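PDB 3LQK: dipicolinate synthase subunit B from Bacillus halodurans, which probably helps make dipicolinate, a component of bacterial spores, as subunit B of dipicolinate synthase, a member of the flavoprotein family. Local coordinates for residues Lys8-Gly13 with Glu29-Leu34. Numbering follows the deposited sequence.
Sequences KHVGFG and ERLVEL
Within 29-34, L31 meets V10 and F12 of strand 9-13. Before it, R30 hydrogen-bonds through NH1 to Q27 OE1 and E174 O. L31 then reaches toward the strand, and one methyl does the touching. Its CG stands anti to the carbonyl carbon (chi1 -61°) and CD1 continues the extended chain (chi2 -177°). L31 CD1 lies 3.9 Å from V10 CG1, and the two side chains cross at about a right angle. The same methyl is 3.9 Å from F12 CD1. It comes to the edge of the phenyl ring, near the ring plane, and not over a face. With CG anti to the backbone N (chi1 -156°), the F12 ring presents its CD1 edge to the methyl. No hydrogen bond joins the segments, and the nearest CA atoms, those of V10 and L31, are 8.4 Å apart. All three residues are buried. V38 of strand 37-41 and L176 of helix 176-184 touch both F12 and L31, and I180 adds to the cover of L31. The contact packs the helix on the first strand of a beta-alpha-beta unit, 9-13, 25-33 and 37-41, as in the Rossmann-like fold of the flavoprotein family.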
ATOM      1  N   LYS A   8     -26.066  24.126  11.630  1.00 22.43           N
ATOM      2  CA  LYS A   8     -25.201  23.037  11.185  1.00 21.40           C
ATOM      3  C   LYS A   8     -25.129  21.972  12.261  1.00 19.69           C
ATOM      4  O   LYS A   8     -25.022  22.285  13.457  1.00 19.73           O
ATOM      5  CB  LYS A   8     -23.793  23.516  10.883  1.00 21.69           C
ATOM      6  CG  LYS A   8     -23.691  24.717   9.897  1.00 24.66           C
ATOM      7  CD  LYS A   8     -23.748  24.252   8.445  1.00 27.31           C
ATOM      8  CE  LYS A   8     -23.834  25.441   7.498  1.00 29.98           C
ATOM      9  NZ  LYS A   8     -24.285  24.883   6.190  1.00 36.43           N
ATOM     10  N   HIS A   9     -25.181  20.734  11.784  1.00 17.64           N
ATOM     11  CA  HIS A   9     -25.132  19.570  12.645  0.50 16.80           C
ATOM     12  C   HIS A   9     -23.740  18.964  12.515  1.00 15.77           C
ATOM     13  O   HIS A   9     -23.376  18.438  11.505  1.00 14.91           O
ATOM     14  CB  HIS A   9     -26.276  18.585  12.311  0.50 16.70           C
ATOM     15  CG  HIS A   9     -26.476  17.524  13.350  0.50 16.60           C
ATOM     16  ND1 HIS A   9     -27.371  16.488  13.192  0.50 18.87           N
ATOM     17  CD2 HIS A   9     -25.848  17.311  14.537  0.50 16.08           C
ATOM     18  CE1 HIS A   9     -27.301  15.696  14.247  0.50 19.88           C
ATOM     19  NE2 HIS A   9     -26.373  16.168  15.070  0.50 18.88           N
ATOM     20  N   VAL A  10     -22.944  19.126  13.562  1.00 14.67           N
ATOM     21  CA  VAL A  10     -21.559  18.682  13.582  1.00 14.35           C
ATOM     22  C   VAL A  10     -21.435  17.565  14.605  1.00 15.18           C
ATOM     23  O   VAL A  10     -21.933  17.667  15.731  1.00 16.34           O
ATOM     24  CB  VAL A  10     -20.659  19.814  14.022  1.00 15.17           C
ATOM     25  CG1 VAL A  10     -19.188  19.353  14.142  1.00 13.35           C
ATOM     26  CG2 VAL A  10     -20.834  21.035  13.096  1.00 12.95           C
ATOM     27  N   GLY A  11     -20.857  16.450  14.204  1.00 14.30           N
ATOM     28  CA  GLY A  11     -20.579  15.373  15.084  1.00 12.31           C
ATOM     29  C   GLY A  11     -19.186  15.597  15.634  1.00 12.80           C
ATOM     30  O   GLY A  11     -18.304  16.090  14.921  1.00 13.87           O
ATOM     31  N   PHE A  12     -18.965  15.223  16.885  1.00 11.83           N
ATOM     32  CA  PHE A  12     -17.659  15.442  17.573  1.00 12.67           C
ATOM     33  C   PHE A  12     -17.301  14.160  18.309  1.00 13.24           C
ATOM     34  O   PHE A  12     -17.782  13.867  19.399  1.00 13.09           O
ATOM     35  CB  PHE A  12     -17.768  16.631  18.527  1.00 12.50           C
ATOM     36  CG  PHE A  12     -16.466  17.299  18.843  1.00 14.28           C
ATOM     37  CD1 PHE A  12     -16.320  18.650  18.628  1.00 13.03           C
ATOM     38  CD2 PHE A  12     -15.403  16.587  19.414  1.00 14.15           C
ATOM     39  CE1 PHE A  12     -15.126  19.294  18.935  1.00 12.92           C
ATOM     40  CE2 PHE A  12     -14.185  17.207  19.696  1.00 14.95           C
ATOM     41  CZ  PHE A  12     -14.053  18.561  19.472  1.00 14.93           C
ATOM     42  N   GLY A  13     -16.488  13.364  17.659  1.00 13.88           N
ATOM     43  CA  GLY A  13     -15.970  12.140  18.235  1.00 14.32           C
ATOM     44  C   GLY A  13     -14.627  12.262  18.900  1.00 13.86           C
ATOM     45  O   GLY A  13     -13.703  12.923  18.415  1.00 14.89           O
ATOM     46  N   GLU A  29     -17.169  23.366  22.878  1.00 15.62           N
ATOM     47  CA  GLU A  29     -17.914  24.470  23.420  1.00 16.80           C
ATOM     48  C   GLU A  29     -17.958  25.681  22.450  1.00 16.25           C
ATOM     49  O   GLU A  29     -19.036  26.250  22.226  1.00 15.91           O
ATOM     50  CB  GLU A  29     -17.363  24.839  24.814  1.00 17.71           C
ATOM     51  CG  GLU A  29     -17.795  26.271  25.266  1.00 21.64           C
ATOM     52  CD  GLU A  29     -19.267  26.384  25.646  1.00 28.59           C
ATOM     53  OE1 GLU A  29     -19.898  25.316  25.834  1.00 29.19           O
ATOM     54  OE2 GLU A  29     -19.783  27.561  25.799  1.00 33.35           O
ATOM     55  N   ARG A  30     -16.835  26.034  21.825  1.00 15.46           N
ATOM     56  CA  ARG A  30     -16.850  27.080  20.791  1.00 15.70           C
ATOM     57  C   ARG A  30     -17.791  26.785  19.633  1.00 15.29           C
ATOM     58  O   ARG A  30     -18.419  27.694  19.097  1.00 15.01           O
ATOM     59  CB  ARG A  30     -15.490  27.277  20.122  1.00 15.80           C
ATOM     60  CG  ARG A  30     -14.641  28.294  20.692  1.00 19.87           C
ATOM     61  CD  ARG A  30     -13.229  28.189  20.115  1.00 19.19           C
ATOM     62  NE  ARG A  30     -13.009  29.096  18.984  1.00 17.01           N
ATOM     63  CZ  ARG A  30     -11.958  29.035  18.174  1.00 16.56           C
ATOM     64  NH1 ARG A  30     -11.026  28.069  18.326  1.00 15.44           N
ATOM     65  NH2 ARG A  30     -11.833  29.949  17.241  1.00 17.47           N
ATOM     66  N   LEU A  31     -17.830  25.546  19.170  1.00 14.18           N
ATOM     67  CA  LEU A  31     -18.742  25.244  18.070  1.00 14.07           C
ATOM     68  C   LEU A  31     -20.179  25.522  18.494  1.00 14.47           C
ATOM     69  O   LEU A  31     -20.918  26.073  17.724  1.00 13.61           O
ATOM     70  CB  LEU A  31     -18.606  23.795  17.596  1.00 13.58           C
ATOM     71  CG  LEU A  31     -17.280  23.303  17.044  1.00 13.82           C
ATOM     72  CD1 LEU A  31     -17.433  21.814  16.575  1.00 12.78           C
ATOM     73  CD2 LEU A  31     -16.889  24.274  15.919  1.00 17.12           C
ATOM     74  N   VAL A  32     -20.571  25.113  19.707  1.00 14.96           N
ATOM     75  CA  VAL A  32     -21.953  25.340  20.185  1.00 14.93           C
ATOM     76  C   VAL A  32     -22.194  26.855  20.281  1.00 16.03           C
ATOM     77  O   VAL A  32     -23.238  27.364  19.905  1.00 14.91           O
ATOM     78  CB  VAL A  32     -22.226  24.631  21.588  1.00 15.19           C
ATOM     79  CG1 VAL A  32     -23.555  25.072  22.216  1.00 15.67           C
ATOM     80  CG2 VAL A  32     -22.197  23.138  21.459  1.00 13.49           C
ATOM     81  N   GLU A  33     -21.200  27.580  20.742  1.00 17.05           N
ATOM     82  CA  GLU A  33     -21.304  29.045  20.857  1.00 18.32           C
ATOM     83  C   GLU A  33     -21.396  29.737  19.521  1.00 18.75           C
ATOM     84  O   GLU A  33     -22.027  30.771  19.430  1.00 18.01           O
ATOM     85  CB  GLU A  33     -20.074  29.607  21.557  1.00 19.73           C
ATOM     86  CG  GLU A  33     -19.996  29.254  23.020  1.00 22.94           C
ATOM     87  CD  GLU A  33     -18.634  29.626  23.662  1.00 27.05           C
ATOM     88  OE1 GLU A  33     -17.669  30.144  22.986  1.00 29.36           O
ATOM     89  OE2 GLU A  33     -18.550  29.362  24.872  1.00 25.33           O
ATOM     90  N   LEU A  34     -20.761  29.172  18.495  1.00 18.85           N
ATOM     91  CA  LEU A  34     -20.908  29.630  17.119  1.00 19.88           C
ATOM     92  C   LEU A  34     -22.201  29.108  16.398  1.00 20.27           C
ATOM     93  O   LEU A  34     -22.391  29.319  15.191  1.00 21.40           O
ATOM     94  CB  LEU A  34     -19.687  29.152  16.345  1.00 20.45           C
ATOM     95  CG  LEU A  34     -18.343  29.793  16.702  1.00 22.04           C
ATOM     96  CD1 LEU A  34     -17.169  28.947  16.145  1.00 23.26           C
ATOM     97  CD2 LEU A  34     -18.297  31.165  16.134  1.00 23.70           C
TER